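Caprin-2 (PDB 4OUS) probably acts in canonical Wnt signalling, its C1q domain assembling as a trimer that holds calcium between its three subunits. Local coordinates at residues T13-P18 against A116-S121; H58-A63 against P89-A94. The protein carries 1 engineered substitution. All blocks are in the same frame, centred on the assembly; numbering follows the deposited sequence.

Contact 1 begins just after strand 7-12, where loop 13-18 leaves the five-stranded sheet, and it is completed almost a hundred residues later by loop 116-121, on the way from strand 107-114 to strand 125-134. Contact 2 is nested inside that long closure. Segment 58-63 runs off the end of strand 51-60, the chain makes strands 68-74 and 77-84 of the other sheet, and segment 89-94 returns into strand 93-102. Segment 116-121 joins the two contacts, lying between 13-18 and 58-63. Backbone hydrogen bonds link Y118 to L60 and A116 to L62, and the Y118 and H91 rings meet edge-to-face. The two contacts therefore sit side by side, their centres about 10 Å apart.

Contact 1. Residues T13-P18 against A116-S121; sequences TANFAP and AIYGSS
A single antiparallel beta bridge, F16 with I117, pins together two loops at one end of the C1q jelly roll. It is a hydrogen-bonded pair: F16 N donates to I117 O over 2.9 Å, and I117 N returns a bond to F16 O at 2.8 Å. Beyond the bridge the regular pairing gives out and a side chain takes over. N15 has CG anti to its own carbonyl carbon (chi1 -66°), which lays the carboxamide alongside the opposite backbone. There N15 OD1 accepts G119 N at 2.9 Å, an almost straight bond (172° at the hydrogen) that lies in the carbonyl plane and falls on a lone pair. A water donates to the same N15 OD1 and to G119 O, 2.7 Å from each, so it bridges two acceptors that could not bond to one another. Two donors therefore grip this amide oxygen, which should fix the rotation of the group. Glycine at 119 matters sterically: a beta carbon there would point at 13-18 and collide with A14 O. The backbones come close enough for CA-H...O contacts, G119 CA to A14 O at 3.5 Å and T13 CA to S120 O at 3.4 Å, while T13 OG1 turns elsewhere, to D28. On the apolar side, F16 CB meets I117 CB at 4.1 Å. I117 CD1 lies at the edge of the F16 ring, and P18 CD sits over the centre of one ring face. Inward, I117 packs on L112 of strand 107-114, I59 of strand 51-60 and the loop residue I25; F16 reaches L112 too, and also Q23 of strand 23-24.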
ATOM      1  N   THR A  13     -11.121  15.434  -0.310  1.00  8.52           N
ATOM      2  CA  THR A  13     -12.383  15.360   0.420  1.00  9.24           C
ATOM      3  C   THR A  13     -13.586  15.777  -0.415  1.00  8.44           C
ATOM      4  O   THR A  13     -14.704  15.828   0.094  1.00 10.58           O
ATOM      5  CB  THR A  13     -12.351  16.214   1.708  1.00 11.31           C
ATOM      6  OG1 THR A  13     -12.248  17.601   1.372  1.00 11.30           O
ATOM      7  CG2 THR A  13     -11.191  15.810   2.600  1.00 14.64           C
ATOM      8  N   ALA A  14     -13.354  16.044  -1.693  1.00  8.65           N
ATOM      9  CA  ALA A  14     -14.430  16.278  -2.651  1.00  9.12           C
ATOM     10  C   ALA A  14     -14.128  15.475  -3.909  1.00  7.85           C
ATOM     11  O   ALA A  14     -12.968  15.179  -4.194  1.00  8.74           O
ATOM     12  CB  ALA A  14     -14.564  17.755  -2.972  1.00 12.61           C
ATOM     13  N   ASN A  15     -15.161  15.125  -4.666  1.00  8.32           N
ATOM     14  CA  ASN A  15     -14.959  14.352  -5.880  1.00  7.44           C
ATOM     15  C   ASN A  15     -14.090  15.094  -6.892  1.00  7.81           C
ATOM     16  O   ASN A  15     -14.005  16.331  -6.883  1.00  9.22           O
ATOM     17  CB  ASN A  15     -16.297  14.014  -6.544  1.00  8.15           C
ATOM     18  CG  ASN A  15     -17.168  13.073  -5.718  1.00  8.48           C
ATOM     19  OD1 ASN A  15     -16.735  12.477  -4.731  1.00  8.87           O
ATOM     20  ND2 ASN A  15     -18.421  12.932  -6.140  1.00 10.76           N
ATOM     21  N   PHE A  16     -13.449  14.332  -7.772  1.00  7.84           N
ATOM     22  CA  PHE A  16     -12.768  14.905  -8.934  1.00  8.19           C
ATOM     23  C   PHE A  16     -13.263  14.202 -10.185  1.00  7.12           C
ATOM     24  O   PHE A  16     -12.988  13.016 -10.388  1.00  8.40           O
ATOM     25  CB  PHE A  16     -11.244  14.785  -8.809  1.00  8.30           C
ATOM     26  CG  PHE A  16     -10.465  15.532  -9.876  1.00  8.14           C
ATOM     27  CD1 PHE A  16     -10.827  16.814 -10.272  1.00  9.13           C
ATOM     28  CD2 PHE A  16      -9.342  14.958 -10.454  1.00  8.59           C
ATOM     29  CE1 PHE A  16     -10.092  17.489 -11.238  1.00  9.22           C
ATOM     30  CE2 PHE A  16      -8.610  15.631 -11.415  1.00  8.82           C
ATOM     31  CZ  PHE A  16      -8.984  16.899 -11.807  1.00  9.88           C
ATOM     32  N   ALA A  17     -13.999  14.940 -11.009  1.00  8.51           N
ATOM     33  CA  ALA A  17     -14.557  14.414 -12.249  1.00  9.06           C
ATOM     34  C   ALA A  17     -14.461  15.505 -13.298  1.00  9.23           C
ATOM     35  O   ALA A  17     -15.461  16.139 -13.635  1.00 10.32           O
ATOM     36  CB  ALA A  17     -15.996  13.973 -12.050  1.00 11.55           C
ATOM     37  N   PRO A  18     -13.245  15.748 -13.806  1.00  8.90           N
ATOM     38  CA  PRO A  18     -12.992  16.964 -14.586  1.00  9.34           C
ATOM     39  C   PRO A  18     -13.660  17.056 -15.957  1.00 11.38           C
ATOM     40  O   PRO A  18     -13.947  18.168 -16.396  1.00 12.66           O
ATOM     41  CB  PRO A  18     -11.468  16.949 -14.751  1.00 11.87           C
ATOM     42  CG  PRO A  18     -11.073  15.515 -14.591  1.00 10.71           C
ATOM     43  CD  PRO A  18     -12.011  14.983 -13.556  1.00  9.73           C
ATOM     44  N   ALA A 116     -13.068   8.856 -12.567  1.00  7.39           N
ATOM     45  CA  ALA A 116     -13.452   9.918 -11.652  1.00  7.98           C
ATOM     46  C   ALA A 116     -13.225   9.440 -10.227  1.00  6.74           C
ATOM     47  O   ALA A 116     -13.360   8.247  -9.936  1.00  8.09           O
ATOM     48  CB  ALA A 116     -14.905  10.324 -11.864  1.00  9.53           C
ATOM     49  N   ILE A 117     -12.878  10.376  -9.350  1.00  7.07           N
ATOM     50  CA  ILE A 117     -12.423  10.081  -7.997  1.00  6.82           C
ATOM     51  C   ILE A 117     -13.438  10.474  -6.932  1.00  6.58           C
ATOM     52  O   ILE A 117     -14.004  11.567  -6.983  1.00  7.63           O
ATOM     53  CB  ILE A 117     -11.093  10.818  -7.714  1.00  7.14           C
ATOM     54  CG1 ILE A 117     -10.031  10.369  -8.721  1.00  7.48           C
ATOM     55  CG2 ILE A 117     -10.639  10.619  -6.267  1.00  7.98           C
ATOM     56  CD1 ILE A 117      -8.717  11.112  -8.620  1.00  8.43           C
ATOM     57  N   TYR A 118     -13.637   9.588  -5.960  1.00  6.62           N
ATOM     58  CA  TYR A 118     -14.480   9.851  -4.813  1.00  7.07           C
ATOM     59  C   TYR A 118     -13.748  10.611  -3.719  1.00  6.41           C
ATOM     60  O   TYR A 118     -12.695  10.171  -3.236  1.00  7.88           O
ATOM     61  CB  TYR A 118     -15.004   8.533  -4.239  1.00  7.89           C
ATOM     62  CG  TYR A 118     -16.010   8.732  -3.135  1.00  8.68           C
ATOM     63  CD1 TYR A 118     -17.341   8.985  -3.431  1.00 10.53           C
ATOM     64  CD2 TYR A 118     -15.629   8.689  -1.799  1.00  8.71           C
ATOM     65  CE1 TYR A 118     -18.270   9.182  -2.426  1.00 13.09           C
ATOM     66  CE2 TYR A 118     -16.551   8.885  -0.790  1.00 10.58           C
ATOM     67  CZ  TYR A 118     -17.867   9.128  -1.107  1.00 11.12           C
ATOM     68  OH  TYR A 118     -18.790   9.320  -0.103  1.00 15.33           O
ATOM     69  N   GLY A 119     -14.315  11.738  -3.315  1.00  7.69           N
ATOM     70  CA  GLY A 119     -13.808  12.488  -2.184  1.00  8.65           C
ATOM     71  C   GLY A 119     -14.876  12.700  -1.135  1.00  8.34           C
ATOM     72  O   GLY A 119     -16.013  13.054  -1.455  1.00 11.30           O
ATOM     73  N   SER A 120     -14.518  12.475   0.122  1.00  8.59           N
ATOM     74  CA  SER A 120     -15.397  12.800   1.237  1.00  9.42           C
ATOM     75  C   SER A 120     -14.575  13.050   2.489  1.00  8.83           C
ATOM     76  O   SER A 120     -13.362  12.847   2.502  1.00  8.32           O
ATOM     77  CB  SER A 120     -16.407  11.683   1.495  1.00 11.02           C
ATOM     78  OG  SER A 120     -15.816  10.651   2.267  1.00 11.09           O
ATOM     79  N   SER A 121     -15.254  13.475   3.547  1.00  9.40           N
ATOM     80  CA  SER A 121     -14.595  13.736   4.815  1.00  9.88           C
ATOM     81  C   SER A 121     -14.003  12.483   5.458  1.00  9.80           C
ATOM     82  O   SER A 121     -13.246  12.600   6.414  1.00 10.98           O
ATOM     83  CB  SER A 121     -15.569  14.398   5.793  1.00 11.85           C
ATOM     84  OG  SER A 121     -16.624  13.516   6.126  1.00 17.29           O
TER
HETATM   85  O   HOH W   1     -18.444  12.801  -2.623  1.00 29.51           O

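Contact 2. Residues H58-A63 against P89-A94; sequences HILKLA and PDHETA
H91 has CG anti to its own carbonyl carbon (chi1 -57°), and its ring is turned so that ND1 faces K61 O; L60, with CG anti to its backbone N (chi1 -169°), brings CD1 over toward T93 and H91. H91 ND1 donates to K61 O at 2.8 Å in a nearly straight bond (170° at the hydrogen), and the acceptor lies exactly in the ring plane. One face of the same ring carries the A63 methyl in a CH-pi contact, CB lying 4.0 Å from the H91 centroid. Replacing H91 by an alanine would probably leave K61 O without this donor and open a gap beside the A63 methyl. L60 CD1 rests 3.3 Å from T93 OG1 and 3.8 Å from H91 CB. Along the backbone, I59 and A94 form a hydrogen-bonded antiparallel pair, L60 and T93 the non-hydrogen-bonded pair next to it, and K61 N reaches E92 O at 2.8 Å. K61 runs past E92, its CD 3.7 Å from E92 CB, then bends back so that NZ bonds to L62 O, to V66 O and to a water that donates to D90 O. E92 OE1 takes T93 N at 2.7 Å, which helps orient the carboxylate. E92 OE2 binds a calcium ion together with E92 OE2 of both other subunits, while H58 ND1 bonds to H97 of the second subunit and the D90 carboxylate to Y83 and N85 of that same subunit. Within the chain, strand 51-60 lies between strands 93-102 and 125-134, and A94 packs on L68 and I70 of strand 68-74 and on A82 and A84 of strand 77-84.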
ATOM      1  N   HIS A  58      -3.687   5.665  -2.725  1.00  4.76           N
ATOM      2  CA  HIS A  58      -4.899   4.858  -2.725  1.00  5.33           C
ATOM      3  C   HIS A  58      -6.022   5.752  -3.214  1.00  5.36           C
ATOM      4  O   HIS A  58      -6.343   6.727  -2.531  1.00  6.62           O
ATOM      5  CB  HIS A  58      -5.233   4.342  -1.322  1.00  6.48           C
ATOM      6  CG  HIS A  58      -4.307   3.282  -0.821  1.00  6.12           C
ATOM      7  ND1 HIS A  58      -3.113   3.551  -0.186  1.00  6.91           N
ATOM      8  CD2 HIS A  58      -4.424   1.936  -0.861  1.00  7.39           C
ATOM      9  CE1 HIS A  58      -2.533   2.409   0.138  1.00  8.04           C
ATOM     10  NE2 HIS A  58      -3.309   1.415  -0.255  1.00  8.89           N
ATOM     11  N   ILE A  59      -6.616   5.450  -4.366  1.00  5.50           N
ATOM     12  CA  ILE A  59      -7.626   6.332  -4.938  1.00  5.84           C
ATOM     13  C   ILE A  59      -8.929   5.563  -5.152  1.00  5.39           C
ATOM     14  O   ILE A  59      -8.949   4.568  -5.871  1.00  6.30           O
ATOM     15  CB  ILE A  59      -7.146   6.940  -6.272  1.00  6.82           C
ATOM     16  CG1 ILE A  59      -5.778   7.635  -6.120  1.00  7.53           C
ATOM     17  CG2 ILE A  59      -8.191   7.888  -6.827  1.00  7.22           C
ATOM     18  CD1 ILE A  59      -5.764   8.837  -5.208  1.00  8.01           C
ATOM     19  N   LEU A  60     -10.011   6.016  -4.526  1.00  5.71           N
ATOM     20  CA  LEU A  60     -11.310   5.370  -4.669  1.00  5.95           C
ATOM     21  C   LEU A  60     -12.056   5.985  -5.847  1.00  5.89           C
ATOM     22  O   LEU A  60     -12.169   7.213  -5.929  1.00  6.65           O
ATOM     23  CB  LEU A  60     -12.129   5.521  -3.385  1.00  6.89           C
ATOM     24  CG  LEU A  60     -13.400   4.675  -3.302  1.00  7.23           C
ATOM     25  CD1 LEU A  60     -13.051   3.211  -3.075  1.00 10.18           C
ATOM     26  CD2 LEU A  60     -14.337   5.188  -2.215  1.00  9.54           C
ATOM     27  N   LYS A  61     -12.565   5.152  -6.752  1.00  6.46           N
ATOM     28  CA  LYS A  61     -13.305   5.666  -7.903  1.00  6.92           C
ATOM     29  C   LYS A  61     -14.769   5.906  -7.589  1.00  6.84           C
ATOM     30  O   LYS A  61     -15.331   5.283  -6.685  1.00  7.93           O
ATOM     31  CB  LYS A  61     -13.198   4.710  -9.093  1.00  7.66           C
ATOM     32  CG  LYS A  61     -14.005   3.421  -8.966  1.00  7.67           C
ATOM     33  CD  LYS A  61     -13.710   2.422 -10.096  1.00  8.26           C
ATOM     34  CE  LYS A  61     -14.041   2.962 -11.482  1.00  9.08           C
ATOM     35  NZ  LYS A  61     -15.497   3.189 -11.666  1.00  9.56           N
ATOM     36  N   LEU A  62     -15.385   6.809  -8.347  1.00  8.12           N
ATOM     37  CA  LEU A  62     -16.835   6.933  -8.341  1.00  8.32           C
ATOM     38  C   LEU A  62     -17.456   5.650  -8.876  1.00  8.99           C
ATOM     39  O   LEU A  62     -16.878   4.955  -9.724  1.00  9.62           O
ATOM     40  CB  LEU A  62     -17.304   8.120  -9.185  1.00  8.77           C
ATOM     41  CG  LEU A  62     -16.859   9.515  -8.746  1.00  9.59           C
ATOM     42  CD1 LEU A  62     -17.604  10.582  -9.535  1.00 10.97           C
ATOM     43  CD2 LEU A  62     -17.083   9.704  -7.263  1.00 10.88           C
ATOM     44  N   ALA A  63     -18.656   5.365  -8.391  1.00 10.12           N
ATOM     45  CA  ALA A  63     -19.410   4.196  -8.815  1.00 11.18           C
ATOM     46  C   ALA A  63     -20.122   4.493 -10.130  1.00 10.34           C
ATOM     47  O   ALA A  63     -21.350   4.629 -10.183  1.00 14.25           O
ATOM     48  CB  ALA A  63     -20.399   3.778  -7.739  1.00 14.40           C
ATOM     49  N   PRO A  89     -22.071  -0.725 -11.410  1.00 15.87           N
ATOM     50  CA  PRO A  89     -20.725  -0.337 -10.984  1.00 16.05           C
ATOM     51  C   PRO A  89     -20.684   0.009  -9.504  1.00 14.72           C
ATOM     52  O   PRO A  89     -21.601   0.625  -8.962  1.00 22.51           O
ATOM     53  CB  PRO A  89     -20.432   0.889 -11.844  1.00 18.27           C
ATOM     54  CG  PRO A  89     -21.756   1.529 -12.014  1.00 20.85           C
ATOM     55  CD  PRO A  89     -22.782   0.411 -12.029  1.00 19.44           C
ATOM     56  N   ASP A  90     -19.607  -0.409  -8.855  1.00 12.91           N
ATOM     57  CA  ASP A  90     -19.389  -0.143  -7.442  1.00 13.26           C
ATOM     58  C   ASP A  90     -18.113   0.679  -7.315  1.00 11.16           C
ATOM     59  O   ASP A  90     -17.372   0.856  -8.288  1.00 12.76           O
ATOM     60  CB  ASP A  90     -19.280  -1.463  -6.669  1.00 14.05           C
ATOM     61  CG  ASP A  90     -19.627  -1.334  -5.186  1.00 14.90           C
ATOM     62  OD1 ASP A  90     -19.559  -0.226  -4.616  1.00 14.08           O
ATOM     63  OD2 ASP A  90     -19.965  -2.375  -4.583  1.00 22.84           O
ATOM     64  N   HIS A  91     -17.849   1.182  -6.118  1.00 10.44           N
ATOM     65  CA  HIS A  91     -16.558   1.784  -5.850  1.00  8.71           C
ATOM     66  C   HIS A  91     -15.481   0.706  -5.901  1.00  8.70           C
ATOM     67  O   HIS A  91     -15.736  -0.481  -5.675  1.00 10.76           O
ATOM     68  CB  HIS A  91     -16.550   2.477  -4.492  1.00  9.59           C
ATOM     69  CG  HIS A  91     -17.604   3.528  -4.345  1.00  9.68           C
ATOM     70  ND1 HIS A  91     -17.545   4.744  -4.991  1.00 11.12           N
ATOM     71  CD2 HIS A  91     -18.743   3.543  -3.615  1.00 13.64           C
ATOM     72  CE1 HIS A  91     -18.606   5.462  -4.669  1.00 14.04           C
ATOM     73  NE2 HIS A  91     -19.348   4.757  -3.837  1.00 16.27           N
ATOM     74  N   GLU A  92     -14.279   1.142  -6.227  1.00  8.16           N
ATOM     75  CA  GLU A  92     -13.109   0.294  -6.349  1.00  7.74           C
ATOM     76  C   GLU A  92     -11.899   1.180  -6.141  1.00  6.91           C
ATOM     77  O   GLU A  92     -11.993   2.393  -6.329  1.00  7.99           O
ATOM     78  CB  GLU A  92     -13.024  -0.387  -7.715  1.00  8.84           C
ATOM     79  CG  GLU A  92     -13.161  -1.899  -7.760  1.00 11.34           C
ATOM     80  CD  GLU A  92     -11.959  -2.626  -7.140  1.00 10.85           C
ATOM     81  OE1 GLU A  92     -11.252  -2.065  -6.272  1.00 10.28           O
ATOM     82  OE2 GLU A  92     -11.628  -3.722  -7.637  1.00 10.79           O
ATOM     83  N   THR A  93     -10.762   0.587  -5.797  1.00  7.04           N
ATOM     84  CA  THR A  93      -9.595   1.351  -5.382  1.00  6.92           C
ATOM     85  C   THR A  93      -8.403   1.082  -6.286  1.00  5.87           C
ATOM     86  O   THR A  93      -8.021  -0.075  -6.496  1.00  7.67           O
ATOM     87  CB  THR A  93      -9.227   1.026  -3.926  1.00  8.39           C
ATOM     88  OG1 THR A  93     -10.392   1.182  -3.109  1.00 10.17           O
ATOM     89  CG2 THR A  93      -8.121   1.936  -3.415  1.00 10.40           C
ATOM     90  N   ALA A  94      -7.825   2.156  -6.814  1.00  5.95           N
ATOM     91  CA  ALA A  94      -6.597   2.109  -7.598  1.00  6.09           C
ATOM     92  C   ALA A  94      -5.444   2.536  -6.705  1.00  5.63           C
ATOM     93  O   ALA A  94      -5.436   3.669  -6.198  1.00  7.46           O
ATOM     94  CB  ALA A  94      -6.704   3.017  -8.818  1.00  7.23           C
TER
HETATM   95  O   HOH W   2     -16.713   0.778 -10.903  0.85 12.70           O